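Local structure of m3DLH protein (Halieaceae bacterium, 7JKA) at residues G30-D35 with Q118-A123; P43-F48 with R63-L68; L68-L73 with L245-F250; R172-H177 with W239-N244. The protein is a dienelactone hydrolase family protein of the alpha/beta-hydrolase clan that probably hydrolyses ester or lactone bonds, with phosphotriesterase activity also ascribed to it. All coordinates share one frame; numbering follows the deposited sequence. Where two conformers were deposited one is given.

Contact 1: G30-D35 with Q118-A123; sequences GELHWD and QPEVDA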
loop_
_atom_site.group_PDB
_atom_site.type_symbol
_atom_site.label_atom_id
_atom_site.label_comp_id
_atom_site.label_asym_id
_atom_site.label_seq_id
_atom_site.Cartn_x
_atom_site.Cartn_y
_atom_site.Cartn_z
ATOM N N GLY A 30 -4.117 -12.640 6.302
ATOM C CA GLY A 30 -2.910 -11.957 5.911
ATOM C C GLY A 30 -1.682 -12.740 6.331
ATOM O O GLY A 30 -1.760 -13.898 6.754
ATOM N N GLU A 31 -0.535 -12.092 6.191
ATOM C CA GLU A 31 0.732 -12.737 6.498
ATOM C C GLU A 31 1.682 -11.704 7.085
ATOM O O GLU A 31 1.948 -10.673 6.453
ATOM C CB GLU A 31 1.309 -13.396 5.237
ATOM C CG GLU A 31 2.503 -14.288 5.489
ATOM C CD GLU A 31 2.900 -15.050 4.247
ATOM O OE1 GLU A 31 3.549 -14.465 3.382
ATOM O OE2 GLU A 31 2.551 -16.248 4.125
ATOM N N LEU A 32 2.177 -11.969 8.293
ATOM C CA LEU A 32 3.128 -11.085 8.961
ATOM C C LEU A 32 4.530 -11.599 8.694
ATOM O O LEU A 32 4.786 -12.796 8.855
ATOM C CB LEU A 32 2.889 -11.009 10.476
ATOM C CG LEU A 32 3.801 -10.008 11.199
ATOM C CD1 LEU A 32 3.253 -8.573 11.032
ATOM C CD2 LEU A 32 4.006 -10.333 12.669
ATOM N N HIS A 33 5.423 -10.698 8.275
ATOM C CA HIS A 33 6.843 -10.976 8.088
ATOM C C HIS A 33 7.644 -10.144 9.069
ATOM O O HIS A 33 7.374 -8.954 9.244
ATOM C CB HIS A 33 7.286 -10.659 6.650
ATOM C CG HIS A 33 6.691 -11.582 5.634
ATOM N ND1 HIS A 33 7.450 -12.468 4.905
ATOM C CD2 HIS A 33 5.405 -11.764 5.240
ATOM C CE1 HIS A 33 6.653 -13.173 4.118
ATOM N NE2 HIS A 33 5.413 -12.750 4.286
ATOM N N TRP A 34 8.623 -10.765 9.722
ATOM C CA TRP A 34 9.421 -10.028 10.689
ATOM C C TRP A 34 10.775 -10.712 10.798
ATOM O O TRP A 34 10.948 -11.855 10.373
ATOM C CB TRP A 34 8.707 -9.926 12.048
ATOM C CG TRP A 34 8.757 -11.182 12.871
ATOM C CD1 TRP A 34 9.605 -11.423 13.917
ATOM C CD2 TRP A 34 7.953 -12.369 12.724
ATOM N NE1 TRP A 34 9.377 -12.680 14.433
ATOM C CE2 TRP A 34 8.377 -13.284 13.714
ATOM C CE3 TRP A 34 6.920 -12.754 11.847
ATOM C CZ2 TRP A 34 7.812 -14.548 13.861
ATOM C CZ3 TRP A 34 6.373 -14.031 11.999
ATOM C CH2 TRP A 34 6.809 -14.901 12.999
ATOM N N ASP A 35 11.741 -9.995 11.363
ATOM C CA ASP A 35 13.067 -10.545 11.630
ATOM C C ASP A 35 13.114 -10.970 13.090
ATOM O O ASP A 35 13.028 -10.123 13.984
ATOM C CB ASP A 35 14.137 -9.500 11.306
ATOM C CG ASP A 35 15.564 -9.975 11.575
ATOM O OD1 ASP A 35 15.795 -11.143 11.958
ATOM O OD2 ASP A 35 16.468 -9.140 11.382
ATOM N N GLN A 118 0.099 -6.978 16.944
ATOM C CA GLN A 118 1.171 -7.967 17.031
ATOM C C GLN A 118 2.242 -7.516 18.027
ATOM O O GLN A 118 2.583 -6.325 18.083
ATOM C CB GLN A 118 1.802 -8.208 15.654
ATOM C CG GLN A 118 0.770 -8.650 14.593
ATOM C CD GLN A 118 -0.119 -9.774 15.094
ATOM O OE1 GLN A 118 0.362 -10.784 15.605
ATOM N NE2 GLN A 118 -1.440 -9.589 14.981
ATOM N N PRO A 119 2.795 -8.449 18.812
ATOM C CA PRO A 119 3.767 -8.061 19.852
ATOM C C PRO A 119 5.055 -7.471 19.304
ATOM O O PRO A 119 5.740 -6.734 20.033
ATOM C CB PRO A 119 4.031 -9.375 20.610
ATOM C CG PRO A 119 3.552 -10.473 19.708
ATOM C CD PRO A 119 2.430 -9.874 18.894
ATOM N N GLU A 120 5.388 -7.743 18.040
ATOM C CA GLU A 120 6.588 -7.192 17.414
ATOM C C GLU A 120 6.506 -5.692 17.151
ATOM O O GLU A 120 7.547 -5.061 16.923
ATOM C CB GLU A 120 6.834 -7.907 16.089
ATOM C CG GLU A 120 7.223 -9.377 16.213
ATOM C CD GLU A 120 6.051 -10.321 16.389
ATOM O OE1 GLU A 120 4.890 -9.859 16.403
ATOM O OE2 GLU A 120 6.310 -11.540 16.565
ATOM N N VAL A 121 5.311 -5.106 17.145
ATOM C CA VAL A 121 5.113 -3.828 16.460
ATOM C C VAL A 121 5.075 -2.669 17.442
ATOM O O VAL A 121 4.348 -2.701 18.445
ATOM C CB VAL A 121 3.824 -3.871 15.627
ATOM C CG1 VAL A 121 3.463 -2.481 15.120
ATOM C CG2 VAL A 121 3.970 -4.836 14.475
ATOM N N ASP A 122 5.797 -1.602 17.096
ATOM C CA ASP A 122 5.759 -0.325 17.805
ATOM C C ASP A 122 4.601 0.506 17.252
ATOM O O ASP A 122 4.658 0.973 16.113
ATOM C CB ASP A 122 7.106 0.371 17.607
ATOM C CG ASP A 122 7.210 1.705 18.313
ATOM O OD1 ASP A 122 6.221 2.201 18.877
ATOM O OD2 ASP A 122 8.336 2.261 18.334
ATOM N N ALA A 123 3.545 0.697 18.062
ATOM C CA ALA A 123 2.371 1.432 17.603
ATOM C C ALA A 123 2.661 2.898 17.307
ATOM O O ALA A 123 1.837 3.557 16.670
ATOM C CB ALA A 123 1.267 1.322 18.654
#
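E120 lays its CG over one face of the W34 indole, a CH-pi contact in which CG stands 4.2 Å from the centroid of the five-membered ring and 24° off its normal. The E120 chain is kinked about CB-CG (chi2 82°), which turns the carboxylate back over the same ring system, with OE2 3.9 Å from W34 NE1. That distance is packing; the indole N-H is given instead to E36. The other oxygen, E120 OE1, lies 3.9 Å from L32 CD2, and the same methyl meets Q118 CG at 4.1 Å, the leucine and glutamine chains running antiparallel past each other. W34 and L32 sit two apart on strand 27-35, between strands 14-22 and 71-74 in the antiparallel part of the alpha/beta-hydrolase sheet, and the 118-121 segment that meets them is a type I turn closed by V121 N to Q118 O (3.1 Å). R17, on the adjoining strand 14-22, forms a salt bridge with E120, donates a hydrogen bond to Q118 OE1 and makes a cation-pi contact with W34. With an alanine for E120, part of the indole face would probably be uncovered and R17 left without this carboxylate mate. L115 of helix 101-116 also packs against L32.

Contact 2: P43-F48 with R63-L68; sequences PGVVVF and RRLAGL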
loop_
_atom_site.group_PDB
_atom_site.type_symbol
_atom_site.label_atom_id
_atom_site.label_comp_id
_atom_site.label_asym_id
_atom_site.label_seq_id
_atom_site.Cartn_x
_atom_site.Cartn_y
_atom_site.Cartn_z
ATOM N N PRO A 43 9.179 -0.751 13.846
ATOM C CA PRO A 43 8.126 -0.130 13.043
ATOM C C PRO A 43 7.315 -1.181 12.312
ATOM O O PRO A 43 7.837 -2.206 11.869
ATOM C CB PRO A 43 8.906 0.754 12.063
ATOM C CG PRO A 43 10.192 1.015 12.780
ATOM C CD PRO A 43 10.516 -0.257 13.473
ATOM N N GLY A 44 6.025 -0.919 12.203
ATOM C CA GLY A 44 5.113 -1.787 11.479
ATOM C C GLY A 44 4.746 -1.159 10.147
ATOM O O GLY A 44 4.530 0.058 10.053
ATOM N N VAL A 45 4.632 -1.996 9.124
ATOM C CA VAL A 45 4.226 -1.539 7.799
ATOM C C VAL A 45 3.111 -2.452 7.312
ATOM O O VAL A 45 3.294 -3.676 7.255
ATOM C CB VAL A 45 5.405 -1.537 6.797
ATOM C CG1 VAL A 45 4.943 -0.968 5.427
ATOM C CG2 VAL A 45 6.602 -0.753 7.337
ATOM N N VAL A 46 1.952 -1.867 6.990
ATOM C CA VAL A 46 0.935 -2.611 6.252
ATOM C C VAL A 46 1.296 -2.574 4.781
ATOM O O VAL A 46 1.679 -1.527 4.238
ATOM C CB VAL A 46 -0.473 -2.039 6.464
ATOM C CG1 VAL A 46 -1.498 -2.899 5.686
ATOM C CG2 VAL A 46 -0.811 -1.980 7.911
ATOM N N VAL A 47 1.181 -3.719 4.128
ATOM C CA VAL A 47 1.460 -3.831 2.700
ATOM C C VAL A 47 0.157 -4.209 1.997
ATOM O O VAL A 47 -0.333 -5.340 2.138
ATOM C CB VAL A 47 2.546 -4.872 2.414
ATOM C CG1 VAL A 47 2.851 -4.962 0.925
ATOM C CG2 VAL A 47 3.853 -4.585 3.237
ATOM N N PHE A 48 -0.389 -3.278 1.203
ATOM C CA PHE A 48 -1.584 -3.602 0.441
ATOM C C PHE A 48 -1.192 -4.049 -0.955
ATOM O O PHE A 48 -0.410 -3.358 -1.638
ATOM C CB PHE A 48 -2.524 -2.404 0.372
ATOM C CG PHE A 48 -3.136 -2.048 1.698
ATOM C CD1 PHE A 48 -4.114 -2.867 2.257
ATOM C CD2 PHE A 48 -2.704 -0.930 2.400
ATOM C CE1 PHE A 48 -4.670 -2.543 3.499
ATOM C CE2 PHE A 48 -3.250 -0.602 3.643
ATOM C CZ PHE A 48 -4.221 -1.405 4.194
ATOM N N ARG A 63 8.437 -9.488 2.941
ATOM C CA ARG A 63 9.707 -10.106 3.306
ATOM C C ARG A 63 10.851 -9.102 3.231
ATOM O O ARG A 63 11.676 -9.029 4.143
ATOM C CB ARG A 63 9.981 -11.301 2.402
ATOM C CG ARG A 63 11.073 -12.222 2.893
ATOM C CD ARG A 63 11.490 -13.177 1.788
ATOM N NE ARG A 63 12.125 -12.417 0.714
ATOM C CZ ARG A 63 13.367 -11.944 0.758
ATOM N NH1 ARG A 63 14.138 -12.177 1.815
ATOM N NH2 ARG A 63 13.843 -11.247 -0.266
ATOM N N ARG A 64 10.905 -8.309 2.156
ATOM C CA ARG A 64 11.981 -7.329 2.016
ATOM C C ARG A 64 11.932 -6.297 3.134
ATOM O O ARG A 64 12.974 -5.894 3.662
ATOM C CB ARG A 64 11.894 -6.664 0.643
ATOM C CG ARG A 64 12.123 -7.630 -0.514
ATOM C CD ARG A 64 11.987 -6.905 -1.870
ATOM N NE ARG A 64 12.067 -7.873 -2.957
ATOM C CZ ARG A 64 11.918 -7.569 -4.241
ATOM N NH1 ARG A 64 11.677 -6.313 -4.605
ATOM N NH2 ARG A 64 11.995 -8.524 -5.154
ATOM N N LEU A 65 10.722 -5.899 3.548
ATOM C CA LEU A 65 10.586 -4.956 4.656
ATOM C C LEU A 65 11.086 -5.560 5.971
ATOM O O LEU A 65 11.727 -4.874 6.776
ATOM C CB LEU A 65 9.123 -4.526 4.780
ATOM C CG LEU A 65 8.673 -3.588 3.641
ATOM C CD1 LEU A 65 7.170 -3.554 3.665
ATOM C CD2 LEU A 65 9.229 -2.175 3.801
ATOM N N ALA A 66 10.784 -6.833 6.219
ATOM C CA ALA A 66 11.352 -7.502 7.389
ATOM C C ALA A 66 12.878 -7.481 7.343
ATOM O O ALA A 66 13.538 -7.345 8.384
ATOM C CB ALA A 66 10.837 -8.944 7.470
ATOM N N GLY A 67 13.463 -7.604 6.141
ATOM C CA GLY A 67 14.913 -7.532 6.033
ATOM C C GLY A 67 15.483 -6.163 6.343
ATOM O O GLY A 67 16.680 -6.051 6.612
ATOM N N LEU A 68 14.643 -5.134 6.342
ATOM C CA LEU A 68 15.038 -3.790 6.737
ATOM C C LEU A 68 14.832 -3.526 8.216
ATOM O O LEU A 68 15.112 -2.410 8.674
ATOM C CB LEU A 68 14.241 -2.758 5.931
ATOM C CG LEU A 68 14.521 -2.798 4.430
ATOM C CD1 LEU A 68 13.582 -1.850 3.691
ATOM C CD2 LEU A 68 15.993 -2.489 4.162
#
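L65 CD1 is the one atom of the helix that presses on the strand here, reaching V47 CG2 at 3.5 Å and V45 CG1 at 3.8 Å. The first approach is tip to tip and tighter than usual carbon-carbon contact, while the leucine runs nearly perpendicular to V45. Both valines hold CG1 anti to the backbone N, yet they offer different branches: V45 turns CG1 to the leucine, V47 its CG2, the methyl beside its own backbone N. Between them the side chain of V46 points to the other side of the sheet, in the usual alternation of a beta strand. All three touching residues are buried and wholly apolar. The outward side of the helix is quite different: R63 and R64 leave L65 behind and carry their charge off, R64 forming salt bridges with E60 and E235. This is the packing inside a beta-alpha-beta unit, strand 42-48, helix 56-67 and strand 71-74, whose two strands pair in parallel. I129 of strand 126-131 touches all three of V45, V47 and L65, M242 of helix 232-250 reaches L65 along the same face, and helix 101-116 covers V46 on the opposite face.

Contact 3: L68-L73 with L245-F250; sequences LGYAAL and LFDEVF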
loop_
_atom_site.group_PDB
_atom_site.type_symbol
_atom_site.label_atom_id
_atom_site.label_comp_id
_atom_site.label_asym_id
_atom_site.label_seq_id
_atom_site.Cartn_x
_atom_site.Cartn_y
_atom_site.Cartn_z
ATOM N N LEU A 68 14.643 -5.134 6.342
ATOM C CA LEU A 68 15.038 -3.790 6.737
ATOM C C LEU A 68 14.832 -3.526 8.216
ATOM O O LEU A 68 15.112 -2.410 8.674
ATOM C CB LEU A 68 14.241 -2.758 5.931
ATOM C CG LEU A 68 14.521 -2.798 4.430
ATOM C CD1 LEU A 68 13.582 -1.850 3.691
ATOM C CD2 LEU A 68 15.993 -2.489 4.162
ATOM N N GLY A 69 14.349 -4.512 8.968
ATOM C CA GLY A 69 14.095 -4.348 10.389
ATOM C C GLY A 69 12.681 -3.937 10.733
ATOM O O GLY A 69 12.447 -3.439 11.843
ATOM N N TYR A 70 11.733 -4.125 9.830
ATOM C CA TYR A 70 10.342 -3.797 10.113
ATOM C C TYR A 70 9.542 -5.078 10.354
ATOM O O TYR A 70 10.007 -6.182 10.091
ATOM C CB TYR A 70 9.724 -3.000 8.967
ATOM C CG TYR A 70 10.536 -1.792 8.559
ATOM C CD1 TYR A 70 11.107 -0.961 9.512
ATOM C CD2 TYR A 70 10.742 -1.506 7.230
ATOM C CE1 TYR A 70 11.840 0.127 9.144
ATOM C CE2 TYR A 70 11.482 -0.414 6.848
ATOM C CZ TYR A 70 12.017 0.396 7.809
ATOM O OH TYR A 70 12.762 1.496 7.455
ATOM N N ALA A 71 8.325 -4.912 10.864
ATOM C CA ALA A 71 7.318 -5.968 10.912
ATOM C C ALA A 71 6.254 -5.579 9.911
ATOM O O ALA A 71 5.656 -4.516 10.049
ATOM C CB ALA A 71 6.710 -6.097 12.313
ATOM N N ALA A 72 6.044 -6.411 8.891
ATOM C CA ALA A 72 5.227 -6.041 7.752
ATOM C C ALA A 72 4.073 -7.024 7.616
ATOM O O ALA A 72 4.290 -8.236 7.533
ATOM C CB ALA A 72 6.092 -6.008 6.485
ATOM N N LEU A 73 2.845 -6.495 7.565
ATOM C CA LEU A 73 1.656 -7.318 7.360
ATOM C C LEU A 73 1.228 -7.197 5.904
ATOM O O LEU A 73 0.763 -6.134 5.477
ATOM C CB LEU A 73 0.527 -6.880 8.288
ATOM C CG LEU A 73 -0.749 -7.727 8.146
ATOM C CD1 LEU A 73 -0.531 -9.080 8.780
ATOM C CD2 LEU A 73 -1.953 -7.047 8.792
ATOM N N LEU A 245 12.336 7.790 3.214
ATOM C CA LEU A 245 11.226 8.387 3.958
ATOM C C LEU A 245 11.020 7.672 5.284
ATOM O O LEU A 245 10.874 8.312 6.332
ATOM C CB LEU A 245 9.938 8.337 3.135
ATOM C CG LEU A 245 8.720 8.993 3.801
ATOM C CD1 LEU A 245 8.984 10.467 4.108
ATOM C CD2 LEU A 245 7.499 8.852 2.909
ATOM N N PHE A 246 11.028 6.340 5.256
ATOM C CA PHE A 246 10.878 5.579 6.494
ATOM C C PHE A 246 11.992 5.914 7.482
ATOM O O PHE A 246 11.732 6.089 8.681
ATOM C CB PHE A 246 10.872 4.087 6.187
ATOM C CG PHE A 246 9.584 3.589 5.559
ATOM C CD1 PHE A 246 8.517 4.445 5.304
ATOM C CD2 PHE A 246 9.474 2.261 5.185
ATOM C CE1 PHE A 246 7.336 3.963 4.725
ATOM C CE2 PHE A 246 8.291 1.768 4.614
ATOM C CZ PHE A 246 7.237 2.610 4.383
ATOM N N ASP A 247 13.238 6.019 7.000
ATOM C CA ASP A 247 14.343 6.344 7.905
ATOM C C ASP A 247 14.125 7.700 8.556
ATOM O O ASP A 247 14.414 7.900 9.745
ATOM C CB ASP A 247 15.673 6.353 7.143
ATOM C CG ASP A 247 16.190 4.979 6.838
ATOM O OD1 ASP A 247 15.623 3.985 7.342
ATOM O OD2 ASP A 247 17.179 4.893 6.082
ATOM N N GLU A 248 13.631 8.658 7.774
ATOM C CA GLU A 248 13.361 9.989 8.297
ATOM C C GLU A 248 12.334 9.933 9.420
ATOM O O GLU A 248 12.509 10.551 10.480
ATOM C CB GLU A 248 12.885 10.865 7.137
ATOM C CG GLU A 248 12.605 12.294 7.457
ATOM C CD GLU A 248 11.868 12.958 6.306
ATOM O OE1 GLU A 248 12.503 13.245 5.266
ATOM O OE2 GLU A 248 10.645 13.160 6.438
ATOM N N VAL A 249 11.267 9.164 9.208
ATOM C CA VAL A 249 10.154 9.117 10.147
ATOM C C VAL A 249 10.471 8.227 11.343
ATOM O O VAL A 249 10.128 8.566 12.485
ATOM C CB VAL A 249 8.886 8.647 9.407
ATOM C CG1 VAL A 249 7.715 8.530 10.393
ATOM C CG2 VAL A 249 8.556 9.597 8.280
ATOM N N PHE A 250 11.149 7.091 11.115
ATOM C CA PHE A 250 11.252 6.015 12.103
ATOM C C PHE A 250 12.567 5.946 12.860
ATOM O O PHE A 250 12.590 5.392 13.962
ATOM C CB PHE A 250 11.069 4.652 11.447
ATOM C CG PHE A 250 9.716 4.430 10.881
ATOM C CD1 PHE A 250 8.619 5.130 11.376
ATOM C CD2 PHE A 250 9.540 3.526 9.851
ATOM C CE1 PHE A 250 7.359 4.920 10.860
ATOM C CE2 PHE A 250 8.270 3.303 9.337
ATOM C CZ PHE A 250 7.196 4.017 9.829
#
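Y70 meets F246 and F250 where the loop entering strand 71-74 runs under the C-terminal helix of the alpha/beta-hydrolase fold. Just before it, G69 ends the preceding helix in a Schellman motif, with a positive phi of 93° that sends the chain back toward the sheet. The aromatic part of the contact is an offset edge-to-face pair: F246 turns its edge to the face of Y70, centroids 5.8 Å apart and planes at 79°, with F246 CD2 3.7 Å from Y70 CE2. The tyrosine holds CG anti to its carbonyl carbon (chi1 -52°), and this swings the ring out to the helix. F250, one turn further on, packs obliquely, its CD2 at 4.2 Å from Y70 CE1. A leucine in place of Y70 would probably lose the edge-to-face pairing and open a gap beneath F246 and F250. Apolar cover comes also from the sheet and its neighbours, since P43 and L65 both touch the tyrosine and F246 lies on V45, A127 and I129. The polar end is looser: D247 OD1 stands 3.8 Å from Y70 OH, the aspartate side chain coming in nearly perpendicular to the tyrosine, while the hydroxyl OH itself sits 3.4 Å from F246 CB.

Contact 4: R172-H177 with W239-N244; sequences RVLVCH and WTAMRN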
loop_
_atom_site.group_PDB
_atom_site.type_symbol
_atom_site.label_atom_id
_atom_site.label_comp_id
_atom_site.label_asym_id
_atom_site.label_seq_id
_atom_site.Cartn_x
_atom_site.Cartn_y
_atom_site.Cartn_z
ATOM N N ARG A 172 3.322 11.417 6.479
ATOM C CA ARG A 172 4.012 11.935 5.307
ATOM C C ARG A 172 3.700 11.044 4.116
ATOM O O ARG A 172 3.714 9.812 4.235
ATOM C CB ARG A 172 5.519 11.975 5.570
ATOM C CG ARG A 172 5.797 12.687 6.894
ATOM C CD ARG A 172 7.250 12.751 7.277
ATOM N NE ARG A 172 7.328 13.088 8.697
ATOM C CZ ARG A 172 8.425 13.479 9.323
ATOM N NH1 ARG A 172 9.569 13.599 8.657
ATOM N NH2 ARG A 172 8.372 13.750 10.620
ATOM N N VAL A 173 3.390 11.658 2.979
ATOM C CA VAL A 173 2.867 10.950 1.811
ATOM C C VAL A 173 3.920 11.001 0.718
ATOM O O VAL A 173 4.482 12.069 0.454
ATOM C CB VAL A 173 1.553 11.569 1.304
ATOM C CG1 VAL A 173 1.143 10.887 -0.002
ATOM C CG2 VAL A 173 0.463 11.427 2.335
ATOM N N LEU A 174 4.212 9.850 0.109
ATOM C CA LEU A 174 5.071 9.769 -1.075
ATOM C C LEU A 174 4.375 8.933 -2.138
ATOM O O LEU A 174 4.073 7.761 -1.902
ATOM C CB LEU A 174 6.428 9.149 -0.730
ATOM C CG LEU A 174 7.303 8.795 -1.941
ATOM C CD1 LEU A 174 7.745 10.036 -2.708
ATOM C CD2 LEU A 174 8.503 8.052 -1.452
ATOM N N VAL A 175 4.099 9.542 -3.295
ATOM C CA VAL A 175 3.499 8.852 -4.441
ATOM C C VAL A 175 4.603 8.571 -5.447
ATOM O O VAL A 175 5.222 9.509 -5.961
ATOM C CB VAL A 175 2.389 9.691 -5.090
ATOM C CG1 VAL A 175 1.932 9.044 -6.392
ATOM C CG2 VAL A 175 1.206 9.826 -4.128
ATOM N N CYS A 176 4.850 7.291 -5.742
ATOM C CA CYS A 176 5.799 6.886 -6.782
ATOM C C CYS A 176 5.005 6.474 -8.015
ATOM O O CYS A 176 4.374 5.407 -8.046
ATOM C CB CYS A 176 6.698 5.743 -6.315
ATOM S SG CYS A 176 7.630 6.125 -4.802
ATOM N N HIS A 177 5.067 7.300 -9.046
ATOM C CA HIS A 177 4.172 7.245 -10.191
ATOM C C HIS A 177 4.971 6.991 -11.465
ATOM O O HIS A 177 5.967 7.681 -11.726
ATOM C CB HIS A 177 3.427 8.581 -10.298
ATOM C CG HIS A 177 2.578 8.719 -11.520
ATOM N ND1 HIS A 177 1.449 7.957 -11.732
ATOM C CD2 HIS A 177 2.677 9.558 -12.584
ATOM C CE1 HIS A 177 0.897 8.308 -12.886
ATOM N NE2 HIS A 177 1.622 9.278 -13.418
ATOM N N TRP A 239 11.917 2.092 -4.345
ATOM C CA TRP A 239 12.135 1.417 -3.065
ATOM C C TRP A 239 13.106 2.211 -2.200
ATOM O O TRP A 239 12.910 2.347 -0.985
ATOM C CB TRP A 239 12.671 0.013 -3.313
ATOM C CG TRP A 239 12.606 -0.911 -2.142
ATOM C CD1 TRP A 239 13.663 -1.369 -1.405
ATOM C CD2 TRP A 239 11.427 -1.509 -1.584
ATOM N NE1 TRP A 239 13.205 -2.207 -0.411
ATOM C CE2 TRP A 239 11.844 -2.321 -0.506
ATOM C CE3 TRP A 239 10.063 -1.452 -1.893
ATOM C CZ2 TRP A 239 10.942 -3.070 0.272
ATOM C CZ3 TRP A 239 9.169 -2.198 -1.126
ATOM C CH2 TRP A 239 9.614 -2.994 -0.057
ATOM N N THR A 240 14.159 2.754 -2.812
ATOM C CA THR A 240 15.088 3.590 -2.062
ATOM C C THR A 240 14.393 4.834 -1.531
ATOM O O THR A 240 14.631 5.249 -0.392
ATOM C CB THR A 240 16.266 3.979 -2.958
ATOM O OG1 THR A 240 17.027 2.800 -3.241
ATOM C CG2 THR A 240 17.188 5.009 -2.284
ATOM N N ALA A 241 13.543 5.464 -2.354
ATOM C CA ALA A 241 12.836 6.646 -1.871
ATOM C C ALA A 241 11.951 6.302 -0.682
ATOM O O ALA A 241 11.892 7.063 0.288
ATOM C CB ALA A 241 12.024 7.273 -3.008
ATOM N N MET A 242 11.268 5.150 -0.731
ATOM C CA MET A 242 10.489 4.672 0.406
ATOM C C MET A 242 11.368 4.488 1.633
ATOM O O MET A 242 11.019 4.934 2.735
ATOM C CB MET A 242 9.826 3.350 0.042
ATOM C CG MET A 242 8.989 2.736 1.170
ATOM S SD MET A 242 8.798 0.957 0.956
ATOM C CE MET A 242 10.447 0.437 1.431
ATOM N N ARG A 243 12.508 3.814 1.467
ATOM C CA ARG A 243 13.411 3.597 2.596
ATOM C C ARG A 243 13.902 4.915 3.182
ATOM O O ARG A 243 13.998 5.051 4.404
ATOM C CB ARG A 243 14.601 2.737 2.173
ATOM C CG ARG A 243 14.286 1.284 1.897
ATOM C CD ARG A 243 15.585 0.518 1.605
ATOM N NE ARG A 243 16.469 0.507 2.775
ATOM C CZ ARG A 243 17.695 -0.018 2.804
ATOM N NH1 ARG A 243 18.209 -0.595 1.725
ATOM N NH2 ARG A 243 18.402 0.019 3.924
ATOM N N ASN A 244 14.224 5.898 2.331
ATOM C CA ASN A 244 14.682 7.193 2.848
ATOM C C ASN A 244 13.593 7.878 3.665
ATOM O O ASN A 244 13.886 8.517 4.682
ATOM C CB ASN A 244 15.116 8.128 1.714
ATOM C CG ASN A 244 16.379 7.659 0.982
ATOM O OD1 ASN A 244 17.202 6.923 1.511
ATOM N ND2 ASN A 244 16.539 8.136 -0.258
#
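Segments 172-177 (of strand 172-178) and 239-244 (of helix 232-250) come nearest at L174 and M242, whose CA atoms are 7.6 Å apart, and the helix keeps its regular i to i+4 bonding here, with R243 N to W239 O at 2.9 Å. What bridges the gap is mainly one leucine branch. L174 places CG anti to its backbone N (chi1 170°), and its CD2 comes up under the helix to touch A241 CB at 3.9 Å. The same methyl lies 3.9 Å from A241 O and 4.1 Å from M242 N, so it rests on the helix backbone as much as on a side chain. The small alanine, with a single methyl to put between strand and helix, is consistent with this close approach. M242 adds little with its tip: the chain leads away from the strand, and its CE settles 3.5 Å above the W239 ring plane, over the centre of the indole. C176, next on the inward-facing side of the strand, points the same way as L174 but stays without direct contact to these helix residues; S238, one turn back from M242, meets C176 instead. Around them, L245 continues the packing of helix 232-250 on L174, R172 binds E248 of that helix in a salt bridge at the strand's start, V152 of strand 150-154 touches both L174 and M242, and Y208 of strand 203-208 lies against C176 and A241.

In the fold
All four contacts reach one mixed sheet. Contact 1 lies at its antiparallel edge; contacts 2 and 3, with centres about 7 Å apart, share L68 and the parallel pair of strands 42-48 and 71-74; contact 4 sits further across on strand 172-178, its centre about 21 Å from that of contact 1. Helix 232-250 serves both contact 3 and contact 4, and it also meets helix 56-67 of contact 2. Along the chain, contact 2 falls within the span of contact 1, contact 4 within that of contact 3, and contacts 1 and 3 interleave. The C-terminal helix thus ties early strands to late ones, consistent with an alpha/beta-hydrolase core in which helices pack on a central sheet.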